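Local atomic coordinates of DCN1-like protein 3 (Homo sapiens, PDB entry 4GBA), a protein that contributes to cullin neddylation by promoting NEDD8 transfer from N-terminally acetylated E2 enzymes to cullin–RBX complexes, and binds the E2 and cullins through its DCUN1 domain. Residues I121-W126 and Q140-L145; S150-I155 and P184-T189. All coordinates share one frame; numbering follows the deposited sequence.

Contact 1: I121-W126 and Q140-L145; sequences IAIALW and QWLNFL
Trp141 turns the NE1 edge of its indole onto one face of Trp126, a T-shaped pair in which Trp141 NE1 lies 3.3 Å from Trp126 CZ3 and the planes meet at 79°. The Trp141 ring reaches across because its CG stands anti to the backbone N (chi1 165°). The two helical segments run antiparallel, at 165°, with axes 10.3 Å apart. The rings pack on one side of the interface, with Ile123, Leu142 and Leu145 beside them. Leu145 CD1 comes in at about a right angle to the Trp126 side chain, 3.5 Å from Trp126 CZ3, while Leu145 CB packs 3.6 Å from Ile123 CD1 as the two side chains run past each other. Leu142 CD2 touches both Trp126 CB, at 3.8 Å, and the carbonyl oxygen of Ile123.

This tight seam is wholly buried, whereas helix 138-147 turns a looser side to solvent. There Asn143 is exposed, and its ND2 donates to Gln140 OE1 over 3.0 Å, from above the carbonyl plane. On the other helix, Ala124 and Leu125 face the bound peptide. Trp126 NE1 is satisfied by Tyr100 OH. The chemistry is thus aromatic and aliphatic, with the N-H-bearing edge of Trp141 on the pi face of Trp126 as its main polar feature, consistent with the helix-packed core of an EF-hand-related cullin-binding domain.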
loop_
_atom_site.group_PDB
_atom_site.type_symbol
_atom_site.label_atom_id
_atom_site.label_comp_id
_atom_site.label_asym_id
_atom_site.label_seq_id
_atom_site.Cartn_x
_atom_site.Cartn_y
_atom_site.Cartn_z
ATOM N N ILE A 121 -1.095 -9.479 -2.734
ATOM C CA ILE A 121 -0.776 -8.285 -1.965
ATOM C C ILE A 121 -0.459 -7.132 -2.907
ATOM O O ILE A 121 -0.975 -6.029 -2.762
ATOM C CB ILE A 121 0.458 -8.513 -1.085
ATOM C CG1 ILE A 121 0.180 -9.619 -0.067
ATOM C CG2 ILE A 121 0.838 -7.226 -0.380
ATOM C CD1 ILE A 121 -0.981 -9.303 0.843
ATOM N N ALA A 122 0.403 -7.400 -3.874
ATOM C CA ALA A 122 0.711 -6.427 -4.904
ATOM C C ALA A 122 -0.576 -5.892 -5.521
ATOM O O ALA A 122 -0.731 -4.681 -5.680
ATOM C CB ALA A 122 1.605 -7.050 -5.976
ATOM N N ILE A 123 -1.493 -6.791 -5.873
ATOM C CA ILE A 123 -2.752 -6.386 -6.507
ATOM C C ILE A 123 -3.606 -5.515 -5.576
ATOM O O ILE A 123 -4.148 -4.492 -5.989
ATOM C CB ILE A 123 -3.581 -7.605 -6.962
ATOM C CG1 ILE A 123 -2.890 -8.328 -8.117
ATOM C CG2 ILE A 123 -4.980 -7.176 -7.383
ATOM C CD1 ILE A 123 -3.649 -9.558 -8.597
ATOM N N ALA A 124 -3.710 -5.927 -4.318
ATOM C CA ALA A 124 -4.443 -5.174 -3.313
ATOM C C ALA A 124 -3.798 -3.812 -3.023
ATOM O O ALA A 124 -4.497 -2.797 -2.895
ATOM C CB ALA A 124 -4.554 -5.989 -2.031
ATOM N N LEU A 125 -2.474 -3.798 -2.918
ATOM C CA LEU A 125 -1.730 -2.575 -2.596
ATOM C C LEU A 125 -1.702 -1.593 -3.758
ATOM O O LEU A 125 -1.792 -0.391 -3.559
ATOM C CB LEU A 125 -0.318 -2.907 -2.143
ATOM C CG LEU A 125 -0.276 -3.517 -0.748
ATOM C CD1 LEU A 125 1.155 -3.815 -0.337
ATOM C CD2 LEU A 125 -0.951 -2.574 0.241
ATOM N N TRP A 126 -1.615 -2.098 -4.982
ATOM C CA TRP A 126 -1.724 -1.205 -6.130
ATOM C C TRP A 126 -3.071 -0.501 -6.170
ATOM O O TRP A 126 -3.128 0.703 -6.385
ATOM C CB TRP A 126 -1.479 -1.944 -7.437
ATOM C CG TRP A 126 -0.090 -1.757 -7.963
ATOM C CD1 TRP A 126 0.649 -0.611 -7.937
ATOM C CD2 TRP A 126 0.729 -2.752 -8.580
ATOM N NE1 TRP A 126 1.875 -0.824 -8.510
ATOM C CE2 TRP A 126 1.955 -2.130 -8.913
ATOM C CE3 TRP A 126 0.544 -4.106 -8.892
ATOM C CZ2 TRP A 126 2.996 -2.823 -9.553
ATOM C CZ3 TRP A 126 1.579 -4.793 -9.515
ATOM C CH2 TRP A 126 2.791 -4.148 -9.844
ATOM N N GLN A 140 -7.287 -2.590 -16.011
ATOM C CA GLN A 140 -6.907 -3.738 -16.837
ATOM C C GLN A 140 -5.624 -4.398 -16.344
ATOM O O GLN A 140 -5.488 -5.624 -16.377
ATOM C CB GLN A 140 -6.767 -3.340 -18.307
ATOM C CG GLN A 140 -8.077 -2.919 -18.956
ATOM C CD GLN A 140 -9.225 -3.902 -18.698
ATOM O OE1 GLN A 140 -9.012 -5.099 -18.464
ATOM N NE2 GLN A 140 -10.453 -3.389 -18.736
ATOM N N TRP A 141 -4.685 -3.579 -15.882
ATOM C CA TRP A 141 -3.446 -4.094 -15.329
ATOM C C TRP A 141 -3.753 -5.043 -14.172
ATOM O O TRP A 141 -3.120 -6.082 -14.039
ATOM C CB TRP A 141 -2.525 -2.940 -14.891
ATOM C CG TRP A 141 -1.381 -3.349 -13.989
ATOM C CD1 TRP A 141 -1.308 -3.181 -12.639
ATOM C CD2 TRP A 141 -0.164 -4.001 -14.375
ATOM N NE1 TRP A 141 -0.125 -3.683 -12.156
ATOM C CE2 TRP A 141 0.603 -4.192 -13.204
ATOM C CE3 TRP A 141 0.358 -4.442 -15.599
ATOM C CZ2 TRP A 141 1.866 -4.798 -13.214
ATOM C CZ3 TRP A 141 1.606 -5.045 -15.609
ATOM C CH2 TRP A 141 2.347 -5.220 -14.423
ATOM N N LEU A 142 -4.733 -4.688 -13.344
ATOM C CA LEU A 142 -5.088 -5.519 -12.196
ATOM C C LEU A 142 -5.932 -6.740 -12.593
ATOM O O LEU A 142 -5.890 -7.772 -11.915
ATOM C CB LEU A 142 -5.795 -4.697 -11.099
ATOM C CG LEU A 142 -5.033 -3.545 -10.420
ATOM C CD1 LEU A 142 -5.989 -2.692 -9.593
ATOM C CD2 LEU A 142 -3.843 -4.018 -9.564
ATOM N N ASN A 143 -6.706 -6.615 -13.672
ATOM C CA ASN A 143 -7.409 -7.765 -14.248
ATOM C C ASN A 143 -6.403 -8.764 -14.777
ATOM O O ASN A 143 -6.522 -9.969 -14.554
ATOM C CB ASN A 143 -8.327 -7.345 -15.396
ATOM C CG ASN A 143 -9.562 -6.605 -14.916
ATOM O OD1 ASN A 143 -9.989 -6.749 -13.763
ATOM N ND2 ASN A 143 -10.154 -5.812 -15.807
ATOM N N PHE A 144 -5.411 -8.236 -15.487
ATOM C CA PHE A 144 -4.326 -9.031 -16.038
ATOM C C PHE A 144 -3.616 -9.840 -14.949
ATOM O O PHE A 144 -3.344 -11.022 -15.123
ATOM C CB PHE A 144 -3.359 -8.109 -16.798
ATOM C CG PHE A 144 -2.001 -8.702 -17.043
ATOM C CD1 PHE A 144 -1.809 -9.641 -18.039
ATOM C CD2 PHE A 144 -0.910 -8.304 -16.289
ATOM C CE1 PHE A 144 -0.553 -10.183 -18.264
ATOM C CE2 PHE A 144 0.348 -8.847 -16.511
ATOM C CZ PHE A 144 0.526 -9.780 -17.497
ATOM N N LEU A 145 -3.342 -9.206 -13.816
ATOM C CA LEU A 145 -2.597 -9.852 -12.740
ATOM C C LEU A 145 -3.391 -10.887 -11.938
ATOM O O LEU A 145 -2.808 -11.815 -11.383
ATOM C CB LEU A 145 -2.039 -8.806 -11.775
ATOM C CG LEU A 145 -0.967 -7.855 -12.291
ATOM C CD1 LEU A 145 -0.676 -6.787 -11.217
ATOM C CD2 LEU A 145 0.285 -8.634 -12.666
#

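Contact 2: S150-I155 and P184-T189; sequences SGIKGI and PSLFDT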
loop_
_atom_site.group_PDB
_atom_site.type_symbol
_atom_site.label_atom_id
_atom_site.label_comp_id
_atom_site.label_asym_id
_atom_site.label_seq_id
_atom_site.Cartn_x
_atom_site.Cartn_y
_atom_site.Cartn_z
ATOM N N SER A 150 0.790 -15.452 -17.311
ATOM C CA SER A 150 2.153 -15.981 -17.404
ATOM C C SER A 150 2.663 -16.570 -16.092
ATOM O O SER A 150 3.864 -16.788 -15.926
ATOM C CB SER A 150 3.135 -14.912 -17.927
ATOM O OG SER A 150 3.209 -13.767 -17.084
ATOM N N GLY A 151 1.748 -16.832 -15.166
ATOM C CA GLY A 151 2.098 -17.446 -13.893
ATOM C C GLY A 151 3.338 -16.884 -13.205
ATOM O O GLY A 151 4.351 -17.574 -13.054
ATOM N N ILE A 152 3.270 -15.624 -12.781
ATOM C CA ILE A 152 4.343 -15.051 -11.981
ATOM C C ILE A 152 4.105 -15.378 -10.500
ATOM O O ILE A 152 2.954 -15.572 -10.065
ATOM C CB ILE A 152 4.491 -13.525 -12.211
ATOM C CG1 ILE A 152 3.140 -12.821 -12.109
ATOM C CG2 ILE A 152 5.103 -13.239 -13.584
ATOM C CD1 ILE A 152 3.051 -11.828 -10.981
ATOM N N LYS A 153 5.192 -15.474 -9.739
ATOM C CA LYS A 153 5.096 -15.750 -8.311
ATOM C C LYS A 153 4.869 -14.452 -7.526
ATOM O O LYS A 153 4.056 -14.399 -6.598
ATOM C CB LYS A 153 6.360 -16.453 -7.813
ATOM N N GLY A 154 5.579 -13.397 -7.910
ATOM C CA GLY A 154 5.491 -12.149 -7.187
ATOM C C GLY A 154 5.869 -10.941 -8.012
ATOM O O GLY A 154 6.091 -11.032 -9.219
ATOM N N ILE A 155 5.926 -9.798 -7.341
ATOM C CA ILE A 155 6.272 -8.530 -7.965
ATOM C C ILE A 155 7.519 -8.014 -7.264
ATOM O O ILE A 155 7.534 -7.863 -6.042
ATOM C CB ILE A 155 5.100 -7.513 -7.862
ATOM C CG1 ILE A 155 3.931 -7.969 -8.748
ATOM C CG2 ILE A 155 5.549 -6.096 -8.251
ATOM C CD1 ILE A 155 4.254 -8.001 -10.251
ATOM N N PRO A 184 10.192 -3.562 -17.484
ATOM C CA PRO A 184 10.220 -4.969 -17.067
ATOM C C PRO A 184 9.363 -5.761 -18.039
ATOM O O PRO A 184 8.373 -5.230 -18.535
ATOM C CB PRO A 184 9.596 -4.934 -15.671
ATOM C CG PRO A 184 9.854 -3.535 -15.187
ATOM C CD PRO A 184 9.722 -2.677 -16.404
ATOM N N SER A 185 9.759 -6.991 -18.344
ATOM C CA SER A 185 9.109 -7.753 -19.409
ATOM C C SER A 185 7.644 -8.031 -19.106
ATOM O O SER A 185 6.831 -8.176 -20.019
ATOM C CB SER A 185 9.870 -9.053 -19.689
ATOM O OG SER A 185 9.922 -9.858 -18.528
ATOM N N LEU A 186 7.302 -8.089 -17.823
ATOM C CA LEU A 186 5.899 -8.211 -17.436
ATOM C C LEU A 186 4.991 -7.145 -18.087
ATOM O O LEU A 186 3.834 -7.425 -18.415
ATOM C CB LEU A 186 5.736 -8.196 -15.913
ATOM C CG LEU A 186 4.310 -8.502 -15.430
ATOM C CD1 LEU A 186 3.895 -9.933 -15.831
ATOM C CD2 LEU A 186 4.150 -8.291 -13.929
ATOM N N PHE A 187 5.501 -5.930 -18.270
ATOM C CA PHE A 187 4.703 -4.885 -18.904
ATOM C C PHE A 187 4.348 -5.264 -20.346
ATOM O O PHE A 187 3.238 -4.998 -20.804
ATOM C CB PHE A 187 5.398 -3.518 -18.853
ATOM C CG PHE A 187 5.638 -2.990 -17.448
ATOM C CD1 PHE A 187 5.201 -3.685 -16.335
ATOM C CD2 PHE A 187 6.296 -1.784 -17.254
ATOM C CE1 PHE A 187 5.430 -3.198 -15.050
ATOM C CE2 PHE A 187 6.529 -1.293 -15.976
ATOM C CZ PHE A 187 6.096 -2.007 -14.873
ATOM N N ASP A 188 5.284 -5.894 -21.053
ATOM C CA ASP A 188 5.042 -6.345 -22.427
ATOM C C ASP A 188 4.019 -7.486 -22.477
ATOM O O ASP A 188 3.118 -7.492 -23.321
ATOM C CB ASP A 188 6.344 -6.771 -23.123
ATOM C CG ASP A 188 6.222 -6.746 -24.650
ATOM O OD1 ASP A 188 5.736 -5.728 -25.207
ATOM O OD2 ASP A 188 6.598 -7.747 -25.303
ATOM N N THR A 189 4.172 -8.447 -21.570
ATOM C CA THR A 189 3.199 -9.520 -21.409
ATOM C C THR A 189 1.789 -8.950 -21.234
ATOM O O THR A 189 0.804 -9.516 -21.722
ATOM C CB THR A 189 3.529 -10.387 -20.178
ATOM O OG1 THR A 189 4.861 -10.899 -20.289
ATOM C CG2 THR A 189 2.546 -11.538 -20.053
HETATM O O HOH W 1 5.767 -11.968 -18.186
#
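Ser150 and Thr189 mark the closest backbone approach, with Ser150 CA 7.7 Å from Thr189 CA, where the loop leading into strand 154-155 passes the first turns of helix 185-199.

Leu186 carries most of the contact by splitting its two methyl groups between partners. With chi1 at -172°, the isobutyl fork swings away from its own backbone N and out of the helix toward the loop. One prong, Leu186 CD1, faces Ile152 CG2 at 4.2 Å, a loose approach, and also lies near the hydroxyl oxygen of Ser150. The other prong, Leu186 CD2, meets Ile155 CD1 more closely, at 3.7 Å. Both isoleucine side chains cross the leucine at about a right angle, so the contacts are between methyl groups rather than along whole chains.

One turn further along the helix, Thr189 offers its methyl group to the serine: Thr189 CG2 is 3.8 Å from Ser150 OG. The threonine hydroxyl lies on the helix side, at most weakly bonded to the carbonyl of Ser185. A water lies between the hydroxyls of Ser150 and Thr189, but the bridge is doubtful, since its bond to Ser150 OG, at 3.3 Å, is weak and its distance to Thr189 OG1 is unusually short. This outer edge, with Ser150 exposed, therefore contrasts with the inner edge, where Ile155 is buried.

Beneath the contact, Leu186 also packs on helix 138-147, and Ile155 reaches helix 119-129. The backbone of Ile155 bonds to Leu117, completing the short antiparallel pair of strands 117-118 and 154-155, while Phe187 and Pro184 pack against helix 157-169.

Overall arrangement
Contact 1 belongs to the core and contact 2 to the surface, yet they adjoin, their centres about 11 Å apart. Contact 1 joins two helices through an edge-to-face indole pair and aliphatic branches; contact 2 joins a loop and strand end to the start of a helix through a few methyl groups, with hydroxyls at its rim. The chain finishes contact 1 before opening contact 2, since helix 138-147 runs on to strand 154-155. Among the packing contacts that join them, Trp141 CH2 meets Leu186 CD2 at 3.6 Å, and Trp126 CH2 meets Ile155 CG2 at 3.7 Å. Hydrophobic character thus fades outward from the paired tryptophans to the hydroxyl-bearing rim at Ser150 and Thr189.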